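Local coordinates for protein leucine aminopeptidase 2, chloroplastic (Streptomyces sp. BC16019, PDB 5LHK) that probably removes unsubstituted N-terminal amino acids from peptides as a manganese-dependent aminopeptidase of the M17 family, at residues 38-43 and 110-115; 93-98 and 474-479; 263-268 and 279-284; 339-344 and 434-439. One frame throughout, in Å; residues are numbered along the deposited sequence.

How the contacts relate
Contacts 3 and 4 build the dimanganese site of the catalytic domain: both reach the chain C manganese and share the two waters on it, and they meet directly where Gly268 O lies 2.6 Å from Thr342 OG1, a probable hydrogen bond. Their centres are about 17 Å apart. Contact 1 lies in the N-terminal domain, its centre about 40 Å from that of contact 3 and about 51 Å from that of contact 4. Contact 2 connects the two domains. It touches contact 1, where Leu114 CD1 packs 3.4 Å from Ala97 N, and its nearest atoms come within about 7 Å of contact 3, without touching it.

Contact 1: 38-43 and 110-115; sequences VVACGR and LRLDLA
Ala40, Val39 and Arg111 carry the pairing of 38-43 with 110-112, two parallel neighbours in the mixed five-stranded sheet of the N-terminal, macro-like domain. Arg111 N donates to Val38 O, Ala40 N to Arg111 O, and Asp113 N to Ala40 O at 2.8 Å, so both polar backbone atoms of Ala40 are engaged. The Ala40 methyl lies on the face with Val38, Leu110 and Leu112, beneath helix 90-102; Leu112 CD2 and Leu114 CD2 each lie 4.3 Å, and Leu110 CD1 4.4 Å, from Ala40 CB. On the other face Val39 and Arg111 run side by side in the same direction. Arg111 extends with CG anti to the backbone N (chi1 -167°) and then bends at chi3, which brings its guanidinium back over Val39, whose CG2 sits 3.6 Å above the plane near the rim. The same group grips Asp113 side-on, NE to OD1 at 2.8 Å and NH2 to OD2 at 2.9 Å, both oxygens lying in the guanidinium plane. A leucine in place of Arg111 would probably leave the Asp113 carboxylate without its charged mate and free to turn away from Val39 CG1. Past the last bridge regular strand pairing ends as 110-115 turns into a 3-10 segment, and water 1 links the two backbones, accepting from Gly42 N at 2.9 Å and donating to Asp113 O at 2.8 Å.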
loop_
_atom_site.group_PDB
_atom_site.type_symbol
_atom_site.label_atom_id
_atom_site.label_comp_id
_atom_site.label_asym_id
_atom_site.label_seq_id
_atom_site.Cartn_x
_atom_site.Cartn_y
_atom_site.Cartn_z
ATOM N N VAL A 38 -12.718 -53.395 -2.275
ATOM C CA VAL A 38 -12.615 -52.533 -3.459
ATOM C C VAL A 38 -11.463 -52.986 -4.358
ATOM O O VAL A 38 -10.349 -53.213 -3.877
ATOM C CB VAL A 38 -12.411 -51.044 -3.094
ATOM C CG1 VAL A 38 -12.489 -50.168 -4.339
ATOM C CG2 VAL A 38 -13.439 -50.583 -2.082
ATOM N N VAL A 39 -11.757 -53.110 -5.654
ATOM C CA VAL A 39 -10.754 -53.320 -6.685
ATOM C C VAL A 39 -10.803 -52.145 -7.659
ATOM O O VAL A 39 -11.872 -51.793 -8.153
ATOM C CB VAL A 39 -10.989 -54.631 -7.466
ATOM C CG1 VAL A 39 -9.953 -54.790 -8.580
ATOM C CG2 VAL A 39 -10.905 -55.823 -6.527
ATOM N N ALA A 40 -9.645 -51.559 -7.943
ATOM C CA ALA A 40 -9.534 -50.470 -8.916
ATOM C C ALA A 40 -8.941 -50.973 -10.235
ATOM O O ALA A 40 -7.818 -51.499 -10.255
ATOM C CB ALA A 40 -8.685 -49.345 -8.353
ATOM N N CYS A 41 -9.706 -50.812 -11.320
ATOM C CA CYS A 41 -9.307 -51.255 -12.650
ATOM C C CYS A 41 -8.942 -50.044 -13.507
ATOM O O CYS A 41 -9.742 -49.110 -13.667
ATOM C CB CYS A 41 -10.439 -52.055 -13.318
ATOM S SG CYS A 41 -10.879 -53.585 -12.451
ATOM N N GLY A 42 -7.733 -50.065 -14.059
ATOM C CA GLY A 42 -7.307 -49.048 -15.016
ATOM C C GLY A 42 -7.933 -49.270 -16.385
ATOM O O GLY A 42 -7.959 -50.398 -16.878
ATOM N N ARG A 43 -8.437 -48.196 -16.993
ATOM C CA ARG A 43 -9.061 -48.245 -18.316
ATOM C C ARG A 43 -8.474 -47.157 -19.197
ATOM O O ARG A 43 -8.560 -45.977 -18.859
ATOM C CB ARG A 43 -10.570 -48.013 -18.217
ATOM C CG ARG A 43 -11.309 -48.863 -17.200
ATOM C CD ARG A 43 -11.369 -50.324 -17.599
ATOM N NE ARG A 43 -12.262 -51.059 -16.704
ATOM C CZ ARG A 43 -12.460 -52.379 -16.719
ATOM N NH1 ARG A 43 -11.823 -53.156 -17.593
ATOM N NH2 ARG A 43 -13.312 -52.925 -15.845
ATOM N N LEU A 110 -8.091 -52.326 -0.221
ATOM C CA LEU A 110 -8.123 -51.842 -1.591
ATOM C C LEU A 110 -7.049 -52.552 -2.395
ATOM O O LEU A 110 -5.880 -52.511 -2.022
ATOM C CB LEU A 110 -7.895 -50.332 -1.629
ATOM C CG LEU A 110 -7.606 -49.695 -3.001
ATOM C CD1 LEU A 110 -8.752 -49.877 -3.992
ATOM C CD2 LEU A 110 -7.293 -48.221 -2.808
ATOM N N ARG A 111 -7.452 -53.185 -3.497
ATOM C CA ARG A 111 -6.509 -53.748 -4.457
ATOM C C ARG A 111 -6.489 -52.914 -5.749
ATOM O O ARG A 111 -7.510 -52.776 -6.433
ATOM C CB ARG A 111 -6.852 -55.197 -4.782
ATOM C CG ARG A 111 -5.719 -55.902 -5.512
ATOM C CD ARG A 111 -6.090 -57.310 -5.914
ATOM N NE ARG A 111 -6.863 -57.317 -7.154
ATOM C CZ ARG A 111 -7.981 -58.009 -7.382
ATOM N NH1 ARG A 111 -8.511 -58.806 -6.458
ATOM N NH2 ARG A 111 -8.574 -57.913 -8.571
ATOM N N LEU A 112 -5.321 -52.375 -6.084
ATOM C CA LEU A 112 -5.147 -51.614 -7.308
ATOM C C LEU A 112 -4.614 -52.541 -8.371
ATOM O O LEU A 112 -3.548 -53.142 -8.183
ATOM C CB LEU A 112 -4.165 -50.471 -7.077
ATOM C CG LEU A 112 -4.654 -49.444 -6.047
ATOM C CD1 LEU A 112 -3.655 -49.296 -4.933
ATOM C CD2 LEU A 112 -4.905 -48.100 -6.684
ATOM N N ASP A 113 -5.370 -52.686 -9.455
ATOM C CA ASP A 113 -4.928 -53.441 -10.632
ATOM C C ASP A 113 -4.405 -52.521 -11.735
ATOM O O ASP A 113 -4.124 -52.993 -12.847
ATOM C CB ASP A 113 -6.075 -54.307 -11.176
ATOM C CG ASP A 113 -6.441 -55.449 -10.250
ATOM O OD1 ASP A 113 -5.869 -55.574 -9.153
ATOM O OD2 ASP A 113 -7.309 -56.247 -10.621
ATOM N N LEU A 114 -4.226 -51.233 -11.424
ATOM C CA LEU A 114 -3.899 -50.232 -12.437
ATOM C C LEU A 114 -2.650 -50.578 -13.249
ATOM O O LEU A 114 -2.609 -50.310 -14.452
ATOM C CB LEU A 114 -3.718 -48.835 -11.808
ATOM C CG LEU A 114 -4.851 -48.234 -10.967
ATOM C CD1 LEU A 114 -4.479 -46.827 -10.546
ATOM C CD2 LEU A 114 -6.165 -48.217 -11.713
ATOM N N ALA A 115 -1.648 -51.180 -12.601
ATOM C CA ALA A 115 -0.365 -51.482 -13.266
ATOM C C ALA A 115 -0.436 -52.644 -14.247
ATOM O O ALA A 115 0.521 -52.860 -14.982
ATOM C CB ALA A 115 0.732 -51.742 -12.237
HETATM O O HOH W 1 -6.197 -52.457 -14.688
#

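Contact 2: 93-98 and 474-479; sequences FRAAAA and YAEVPY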
loop_
_atom_site.group_PDB
_atom_site.type_symbol
_atom_site.label_atom_id
_atom_site.label_comp_id
_atom_site.label_asym_id
_atom_site.label_seq_id
_atom_site.Cartn_x
_atom_site.Cartn_y
_atom_site.Cartn_z
ATOM N N PHE A 93 -0.276 -42.865 -14.437
ATOM C CA PHE A 93 -0.488 -43.975 -13.502
ATOM C C PHE A 93 -0.404 -43.512 -12.048
ATOM O O PHE A 93 -1.204 -43.937 -11.210
ATOM C CB PHE A 93 0.484 -45.130 -13.794
ATOM C CG PHE A 93 0.118 -45.901 -15.027
ATOM C CD1 PHE A 93 0.591 -45.509 -16.270
ATOM C CD2 PHE A 93 -0.736 -46.990 -14.957
ATOM C CE1 PHE A 93 0.241 -46.197 -17.421
ATOM C CE2 PHE A 93 -1.094 -47.682 -16.098
ATOM C CZ PHE A 93 -0.608 -47.280 -17.337
ATOM N N ARG A 94 0.539 -42.616 -11.765
ATOM C CA ARG A 94 0.720 -42.086 -10.412
ATOM C C ARG A 94 -0.551 -41.344 -9.983
ATOM O O ARG A 94 -1.082 -41.563 -8.888
ATOM C CB ARG A 94 1.963 -41.172 -10.359
ATOM C CG ARG A 94 2.519 -40.929 -8.966
ATOM C CD ARG A 94 3.724 -39.986 -8.963
ATOM N NE ARG A 94 4.942 -40.627 -9.471
ATOM C CZ ARG A 94 5.501 -40.447 -10.670
ATOM N NH1 ARG A 94 4.996 -39.609 -11.573
ATOM N NH2 ARG A 94 6.610 -41.120 -10.971
ATOM N N ALA A 95 -1.064 -40.506 -10.878
ATOM C CA ALA A 95 -2.275 -39.719 -10.606
ATOM C C ALA A 95 -3.525 -40.577 -10.529
ATOM O O ALA A 95 -4.402 -40.317 -9.715
ATOM C CB ALA A 95 -2.446 -38.626 -11.654
ATOM N N ALA A 96 -3.608 -41.596 -11.375
ATOM C CA ALA A 96 -4.751 -42.507 -11.355
ATOM C C ALA A 96 -4.812 -43.311 -10.053
ATOM O O ALA A 96 -5.903 -43.567 -9.525
ATOM C CB ALA A 96 -4.720 -43.435 -12.560
ATOM N N ALA A 97 -3.642 -43.692 -9.532
ATOM C CA ALA A 97 -3.557 -44.397 -8.256
ATOM C C ALA A 97 -4.019 -43.513 -7.111
ATOM O O ALA A 97 -4.734 -43.981 -6.223
ATOM C CB ALA A 97 -2.133 -44.883 -8.007
ATOM N N ALA A 98 -3.613 -42.239 -7.135
ATOM C CA ALA A 98 -4.057 -41.268 -6.121
ATOM C C ALA A 98 -5.573 -41.072 -6.162
ATOM O O ALA A 98 -6.233 -41.046 -5.120
ATOM C CB ALA A 98 -3.354 -39.925 -6.309
ATOM N N TYR A 474 -4.684 -31.907 -5.520
ATOM C CA TYR A 474 -4.839 -32.329 -6.910
ATOM C C TYR A 474 -3.941 -33.550 -7.139
ATOM O O TYR A 474 -2.809 -33.599 -6.651
ATOM C CB TYR A 474 -4.455 -31.193 -7.872
ATOM C CG TYR A 474 -3.002 -30.744 -7.739
ATOM C CD1 TYR A 474 -2.620 -29.821 -6.773
ATOM C CD2 TYR A 474 -2.011 -31.275 -8.565
ATOM C CE1 TYR A 474 -1.286 -29.430 -6.638
ATOM C CE2 TYR A 474 -0.681 -30.906 -8.437
ATOM C CZ TYR A 474 -0.319 -29.975 -7.476
ATOM O OH TYR A 474 1.001 -29.587 -7.354
ATOM N N ALA A 475 -4.461 -34.534 -7.867
ATOM C CA ALA A 475 -3.722 -35.728 -8.205
ATOM C C ALA A 475 -3.150 -36.349 -6.914
ATOM O O ALA A 475 -3.908 -36.574 -5.975
ATOM C CB ALA A 475 -2.656 -35.393 -9.260
ATOM N N GLU A 476 -1.844 -36.579 -6.843
ATOM C CA GLU A 476 -1.213 -37.178 -5.662
ATOM C C GLU A 476 -0.676 -36.148 -4.653
ATOM O O GLU A 476 0.045 -36.522 -3.728
ATOM C CB GLU A 476 -0.091 -38.137 -6.088
ATOM C CG GLU A 476 1.221 -37.505 -6.565
ATOM C CD GLU A 476 1.185 -36.956 -7.982
ATOM O OE1 GLU A 476 0.120 -36.939 -8.644
ATOM O OE2 GLU A 476 2.243 -36.518 -8.441
ATOM N N VAL A 477 -1.050 -34.877 -4.821
ATOM C CA VAL A 477 -0.494 -33.770 -4.051
ATOM C C VAL A 477 -1.568 -33.236 -3.096
ATOM O O VAL A 477 -2.660 -32.850 -3.530
ATOM C CB VAL A 477 0.001 -32.633 -4.978
ATOM C CG1 VAL A 477 0.809 -31.608 -4.181
ATOM C CG2 VAL A 477 0.866 -33.180 -6.112
ATOM N N PRO A 478 -1.276 -33.219 -1.786
ATOM C CA PRO A 478 -2.243 -32.693 -0.824
ATOM C C PRO A 478 -2.129 -31.175 -0.705
ATOM O O PRO A 478 -1.193 -30.575 -1.260
ATOM C CB PRO A 478 -1.791 -33.334 0.482
ATOM C CG PRO A 478 -0.305 -33.384 0.346
ATOM C CD PRO A 478 -0.038 -33.646 -1.120
ATOM N N TYR A 479 -3.071 -30.569 0.018
ATOM C CA TYR A 479 -2.891 -29.201 0.493
ATOM C C TYR A 479 -1.689 -29.197 1.429
ATOM O O TYR A 479 -1.488 -30.132 2.192
ATOM C CB TYR A 479 -4.126 -28.660 1.243
ATOM C CG TYR A 479 -3.831 -27.313 1.875
ATOM C CD1 TYR A 479 -4.008 -26.127 1.161
ATOM C CD2 TYR A 479 -3.296 -27.229 3.152
ATOM C CE1 TYR A 479 -3.694 -24.893 1.718
ATOM C CE2 TYR A 479 -2.972 -26.007 3.717
ATOM C CZ TYR A 479 -3.171 -24.844 2.996
ATOM O OH TYR A 479 -2.841 -23.648 3.567
HETATM O O HOH W 2 3.086 -37.292 -11.075
#
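Glu476 and Ala98 meet through carbon, CB to CB at 3.7 Å, where the loop 474-479 rests on helix 90-102. The Ala98 methyl points at the loop and fits against its backbone, 3.4 Å from Ala475 O and close to Glu476 CA. One turn back, Ala95 CB touches Ala475 CB at 4.0 Å. These small side chains let the type II' turn Tyr474-Val477 come close to the helix. Glu476 takes the hindered first rotamer, CG lodged between the backbone N and carbonyl carbon (chi1 76°), and folds again at chi2 (-78°); the double bend carries its carboxylate back along the helix toward Arg94. Arg94 is extended to CD, then kinks at chi3, and its CD lies 3.8 Å from Glu476 OE2. The two side chains cross at a slant, the guanidinium and carboxylate planes 46° apart, and are joined by water: water 2 accepts from Arg94 NH1 at 3.0 Å and donates to Glu476 OE2 at 2.9 Å. The direct salt bridge of Arg94 NE goes to Glu133. Through Glu133 and Leu137, which packs on Glu476, helix 124-139 flanks this interdomain seam between helix 90-102 and the catalytic-domain loop linking strands 468-469 and 480-481.

Contact 3: 263-268 and 279-284; sequences VTFDSG and HAMKAD. With MN (manganese (II) ion), chain B; MN (manganese (II) ion), chain C.
Met281 reaches across to Phe265, Asp266 and Ser267, and its side chain meets something at every carbon. CB lies 3.4 Å from Phe265 CE1; CG comes up to the carbonyl oxygen of Asp266; bends at chi2 and chi3 then swing SD past the Phe265 ring, 5.2 Å from its centroid and oblique to it, a Met-aromatic contact. The terminal CE touches Phe265 CZ at 3.2 Å and, on another side, Ser267 CA. An alanine at Phe265 would probably open a gap beside Met281 and leave its CE resting on Ser267 alone of these two neighbours. The backbones are joined by Asp266 N to Met281 O, 3.1 Å, with the donor 43° above the carbonyl plane. Asp266, next to Phe265 in the chain, belongs to the dinuclear metal centre of the M17 catalytic domain. With CG anti to its N (chi1 -171°), it projects OD2 between the two manganese ions as a bridging ligand, 2.4 Å from the chain B ion, while Asp284 OD2 binds the chain B ion alone, at 2.0 Å. Asp266 OD2 and Asp284 OD2 lie 3.0 Å apart, brought together by the shared metal. Lys261 and Glu345 complete the chain B ion's protein ligands, and water 3 bridges both ions. In the second shell, Asn316 holds Asp266 OD1 and Thr373 holds Asp284 OD1, fixing the rotation of each carboxylate, while Val263 CB packs 3.4 Å from Asp284 OD2.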
loop_
_atom_site.group_PDB
_atom_site.type_symbol
_atom_site.label_atom_id
_atom_site.label_comp_id
_atom_site.label_asym_id
_atom_site.label_seq_id
_atom_site.Cartn_x
_atom_site.Cartn_y
_atom_site.Cartn_z
ATOM N N VAL A 263 15.446 -23.545 7.734
ATOM C CA VAL A 263 14.886 -22.455 8.530
ATOM C C VAL A 263 13.511 -22.939 8.976
ATOM O O VAL A 263 12.573 -23.015 8.185
ATOM C CB VAL A 263 14.825 -21.125 7.754
ATOM C CG1 VAL A 263 14.154 -20.041 8.588
ATOM C CG2 VAL A 263 16.241 -20.687 7.375
ATOM N N THR A 264 13.414 -23.300 10.247
ATOM C CA THR A 264 12.213 -23.935 10.764
ATOM C C THR A 264 11.061 -22.956 10.876
ATOM O O THR A 264 9.909 -23.368 10.862
ATOM C CB THR A 264 12.459 -24.603 12.121
ATOM O OG1 THR A 264 12.912 -23.632 13.073
ATOM C CG2 THR A 264 13.489 -25.716 11.957
ATOM N N PHE A 265 11.379 -21.665 10.989
ATOM C CA PHE A 265 10.384 -20.608 10.966
ATOM C C PHE A 265 11.025 -19.335 10.455
ATOM O O PHE A 265 11.954 -18.803 11.077
ATOM C CB PHE A 265 9.823 -20.371 12.368
ATOM C CG PHE A 265 8.698 -19.378 12.397
ATOM C CD1 PHE A 265 7.464 -19.694 11.844
ATOM C CD2 PHE A 265 8.884 -18.115 12.952
ATOM C CE1 PHE A 265 6.425 -18.768 11.852
ATOM C CE2 PHE A 265 7.854 -17.183 12.963
ATOM C CZ PHE A 265 6.620 -17.514 12.418
ATOM N N ASP A 266 10.529 -18.851 9.322
ATOM C CA ASP A 266 11.021 -17.610 8.727
ATOM C C ASP A 266 10.007 -16.477 8.868
ATOM O O ASP A 266 9.149 -16.306 8.017
ATOM C CB ASP A 266 11.379 -17.850 7.259
ATOM C CG ASP A 266 12.114 -16.672 6.628
ATOM O OD1 ASP A 266 12.482 -15.718 7.356
ATOM O OD2 ASP A 266 12.331 -16.712 5.393
ATOM N N SER A 267 10.133 -15.694 9.938
ATOM C CA SER A 267 9.308 -14.494 10.110
ATOM C C SER A 267 9.743 -13.317 9.257
ATOM O O SER A 267 8.988 -12.363 9.100
ATOM C CB SER A 267 9.321 -14.030 11.557
ATOM O OG SER A 267 10.531 -13.336 11.830
ATOM N N GLY A 268 10.974 -13.367 8.762
ATOM C CA GLY A 268 11.587 -12.235 8.095
ATOM C C GLY A 268 12.695 -11.592 8.893
ATOM O O GLY A 268 13.578 -10.966 8.312
ATOM N N HIS A 279 1.994 -16.138 4.428
ATOM C CA HIS A 279 3.219 -16.871 4.136
ATOM C C HIS A 279 3.233 -18.154 4.971
ATOM O O HIS A 279 2.917 -18.133 6.172
ATOM C CB HIS A 279 4.454 -16.036 4.479
ATOM C CG HIS A 279 4.555 -14.749 3.713
ATOM N ND1 HIS A 279 4.951 -14.700 2.392
ATOM C CD2 HIS A 279 4.325 -13.465 4.087
ATOM C CE1 HIS A 279 4.953 -13.442 1.984
ATOM N NE2 HIS A 279 4.579 -12.673 2.993
ATOM N N ALA A 280 3.608 -19.263 4.343
ATOM C CA ALA A 280 3.799 -20.523 5.053
ATOM C C ALA A 280 5.207 -20.493 5.673
ATOM O O ALA A 280 6.145 -21.130 5.183
ATOM C CB ALA A 280 3.618 -21.701 4.107
ATOM N N MET A 281 5.326 -19.739 6.762
ATOM C CA MET A 281 6.615 -19.425 7.386
ATOM C C MET A 281 7.276 -20.665 7.998
ATOM O O MET A 281 8.499 -20.769 8.002
ATOM C CB MET A 281 6.443 -18.304 8.445
ATOM C CG MET A 281 6.151 -16.922 7.842
ATOM S SD MET A 281 5.139 -15.743 8.774
ATOM C CE MET A 281 6.043 -15.282 10.193
ATOM N N LYS A 282 6.462 -21.599 8.495
ATOM C CA LYS A 282 6.935 -22.896 8.994
ATOM C C LYS A 282 7.534 -23.817 7.905
ATOM O O LYS A 282 8.223 -24.789 8.237
ATOM C CB LYS A 282 5.774 -23.647 9.664
ATOM C CG LYS A 282 4.718 -24.162 8.688
ATOM C CD LYS A 282 3.618 -24.975 9.358
ATOM C CE LYS A 282 2.601 -25.405 8.312
ATOM N NZ LYS A 282 1.486 -26.174 8.917
ATOM N N ALA A 283 7.220 -23.545 6.632
ATOM C CA ALA A 283 7.627 -24.395 5.504
ATOM C C ALA A 283 8.997 -24.041 4.939
ATOM O O ALA A 283 9.410 -24.611 3.935
ATOM C CB ALA A 283 6.586 -24.321 4.388
ATOM N N ASP A 284 9.722 -23.134 5.595
ATOM C CA ASP A 284 10.985 -22.650 5.073
ATOM C C ASP A 284 12.134 -23.644 5.343
ATOM O O ASP A 284 13.303 -23.346 5.104
ATOM C CB ASP A 284 11.263 -21.264 5.664
ATOM C CG ASP A 284 12.157 -20.417 4.790
ATOM O OD1 ASP A 284 12.074 -20.536 3.544
ATOM O OD2 ASP A 284 12.942 -19.614 5.348
HETATM MN MN MN B . 13.757 -18.175 4.183
HETATM MN MN MN C . 13.303 -15.113 4.330
HETATM O O HOH W 3 13.793 -16.614 2.618
HETATM O O HOH W 4 11.808 -14.908 2.273
#

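Contact 4: 339-344 and 434-439; sequences ITHTDN and CSHRHG. With MN (manganese (II) ion), chain C.
Thr340 and Cys434 meet where two loops touch, and the threonine hydroxyl donates to Cys434 O at 2.6 Å, in the carbonyl plane. Cys434 points toward Thr340, His341 and Asn344: its CB stands 3.5 Å from His341 CB and 3.4 Å from Asn344 ND2. With SG anti to the backbone N (chi1 177°), the thiol lies oblique to the His341 ring but directly over the centre of the His436 ring, 3.8 Å above its plane. The two imidazoles cross at an angle, His436 CE1 near the plane of the His341 ring at its edge, 4.1 Å from His341 CD2; Thr340 O in turn sits at the edge of the His436 ring. The loop 339-344 is a metal-binding turn of the M17 catalytic domain: in its type I turn His341-Asn344, Asp343 gives the chain C manganese both its backbone O, at 2.1 Å, and OD1. His341 ND1 accepts from Asp343 N, the donor in the ring plane, a second-shell bond that probably helps hold the metal-binding turn. Asn433 ties the loops further, its carbonyl taking Asn344 ND2. Gly276 and Arg278 of a neighbouring subunit pack on His341 and His436 respectively.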
loop_
_atom_site.group_PDB
_atom_site.type_symbol
_atom_site.label_atom_id
_atom_site.label_comp_id
_atom_site.label_asym_id
_atom_site.label_seq_id
_atom_site.Cartn_x
_atom_site.Cartn_y
_atom_site.Cartn_z
ATOM N N ILE A 339 24.226 -7.455 5.142
ATOM C CA ILE A 339 22.831 -7.856 5.286
ATOM C C ILE A 339 21.979 -6.649 4.928
ATOM O O ILE A 339 21.723 -5.810 5.776
ATOM C CB ILE A 339 22.537 -8.332 6.730
ATOM C CG1 ILE A 339 23.442 -9.518 7.113
ATOM C CG2 ILE A 339 21.058 -8.686 6.913
ATOM C CD1 ILE A 339 23.271 -10.764 6.264
ATOM N N THR A 340 21.550 -6.545 3.676
ATOM C CA THR A 340 20.705 -5.405 3.254
ATOM C C THR A 340 19.202 -5.646 3.463
ATOM O O THR A 340 18.415 -4.710 3.395
ATOM C CB THR A 340 20.975 -5.042 1.782
ATOM O OG1 THR A 340 20.857 -6.216 0.978
ATOM C CG2 THR A 340 22.388 -4.439 1.628
ATOM N N HIS A 341 18.825 -6.903 3.700
ATOM C CA HIS A 341 17.446 -7.300 3.960
ATOM C C HIS A 341 17.479 -8.603 4.792
ATOM O O HIS A 341 18.008 -9.620 4.322
ATOM C CB HIS A 341 16.696 -7.512 2.634
ATOM C CG HIS A 341 15.206 -7.443 2.755
ATOM N ND1 HIS A 341 14.485 -8.320 3.530
ATOM C CD2 HIS A 341 14.296 -6.610 2.196
ATOM C CE1 HIS A 341 13.199 -8.037 3.447
ATOM N NE2 HIS A 341 13.058 -6.996 2.650
ATOM N N THR A 342 16.913 -8.578 6.007
ATOM C CA THR A 342 17.024 -9.722 6.921
ATOM C C THR A 342 16.185 -10.938 6.489
ATOM O O THR A 342 16.377 -12.044 7.008
ATOM C CB THR A 342 16.722 -9.377 8.402
ATOM O OG1 THR A 342 15.335 -9.067 8.595
ATOM C CG2 THR A 342 17.566 -8.221 8.875
ATOM N N ASP A 343 15.238 -10.719 5.585
ATOM C CA ASP A 343 14.408 -11.783 5.026
ATOM C C ASP A 343 15.069 -12.583 3.891
ATOM O O ASP A 343 14.500 -13.574 3.429
ATOM C CB ASP A 343 13.060 -11.236 4.544
ATOM C CG ASP A 343 11.955 -12.293 4.546
ATOM O OD1 ASP A 343 12.165 -13.421 5.067
ATOM O OD2 ASP A 343 10.854 -11.992 4.038
ATOM N N ASN A 344 16.251 -12.168 3.444
ATOM C CA ASN A 344 17.067 -12.996 2.567
ATOM C C ASN A 344 18.125 -13.723 3.392
ATOM O O ASN A 344 19.331 -13.642 3.122
ATOM C CB ASN A 344 17.686 -12.175 1.426
ATOM C CG ASN A 344 16.675 -11.815 0.343
ATOM O OD1 ASN A 344 15.484 -12.055 0.484
ATOM N ND2 ASN A 344 17.151 -11.230 -0.745
ATOM N N CYS A 434 20.830 -8.921 -0.687
ATOM C CA CYS A 434 19.630 -8.425 -1.360
ATOM C C CYS A 434 19.968 -7.159 -2.137
ATOM O O CYS A 434 20.512 -6.205 -1.579
ATOM C CB CYS A 434 18.508 -8.153 -0.348
ATOM S SG CYS A 434 17.005 -7.441 -1.073
ATOM N N SER A 435 19.666 -7.162 -3.430
ATOM C CA SER A 435 19.914 -6.005 -4.296
ATOM C C SER A 435 18.778 -4.988 -4.293
ATOM O O SER A 435 18.965 -3.874 -4.771
ATOM C CB SER A 435 20.105 -6.477 -5.728
ATOM O OG SER A 435 18.914 -7.087 -6.194
ATOM N N HIS A 436 17.609 -5.396 -3.796
ATOM C CA HIS A 436 16.347 -4.680 -3.979
ATOM C C HIS A 436 16.028 -4.396 -5.454
ATOM O O HIS A 436 15.324 -3.432 -5.758
ATOM C CB HIS A 436 16.285 -3.365 -3.177
ATOM C CG HIS A 436 16.777 -3.473 -1.767
ATOM N ND1 HIS A 436 15.948 -3.773 -0.707
ATOM C CD2 HIS A 436 18.007 -3.289 -1.237
ATOM C CE1 HIS A 436 16.650 -3.793 0.408
ATOM N NE2 HIS A 436 17.901 -3.495 0.114
ATOM N N ARG A 437 16.533 -5.239 -6.352
ATOM C CA ARG A 437 16.225 -5.146 -7.761
ATOM C C ARG A 437 15.602 -6.448 -8.227
ATOM O O ARG A 437 15.642 -7.467 -7.533
ATOM C CB ARG A 437 17.483 -4.832 -8.552
ATOM C CG ARG A 437 18.164 -3.557 -8.078
ATOM C CD ARG A 437 18.779 -2.787 -9.220
ATOM N NE ARG A 437 19.688 -1.742 -8.748
ATOM C CZ ARG A 437 20.908 -1.478 -9.235
ATOM N NH1 ARG A 437 21.433 -2.164 -10.262
ATOM N NH2 ARG A 437 21.619 -0.490 -8.690
ATOM N N HIS A 438 15.017 -6.399 -9.411
ATOM C CA HIS A 438 14.527 -7.600 -10.074
ATOM C C HIS A 438 15.666 -8.586 -10.314
ATOM O O HIS A 438 16.815 -8.181 -10.516
ATOM C CB HIS A 438 13.905 -7.243 -11.416
ATOM C CG HIS A 438 12.640 -6.459 -11.310
ATOM N ND1 HIS A 438 11.549 -6.908 -10.596
ATOM C CD2 HIS A 438 12.278 -5.269 -11.847
ATOM C CE1 HIS A 438 10.578 -6.016 -10.678
ATOM N NE2 HIS A 438 10.994 -5.014 -11.433
ATOM N N GLY A 439 15.335 -9.876 -10.295
ATOM C CA GLY A 439 16.293 -10.939 -10.611
ATOM C C GLY A 439 16.897 -11.641 -9.410
ATOM O O GLY A 439 17.969 -12.255 -9.530
HETATM MN MN MN C . 13.303 -15.113 4.330
HETATM O O HOH W 3 13.793 -16.614 2.618
HETATM O O HOH W 4 11.808 -14.908 2.273
#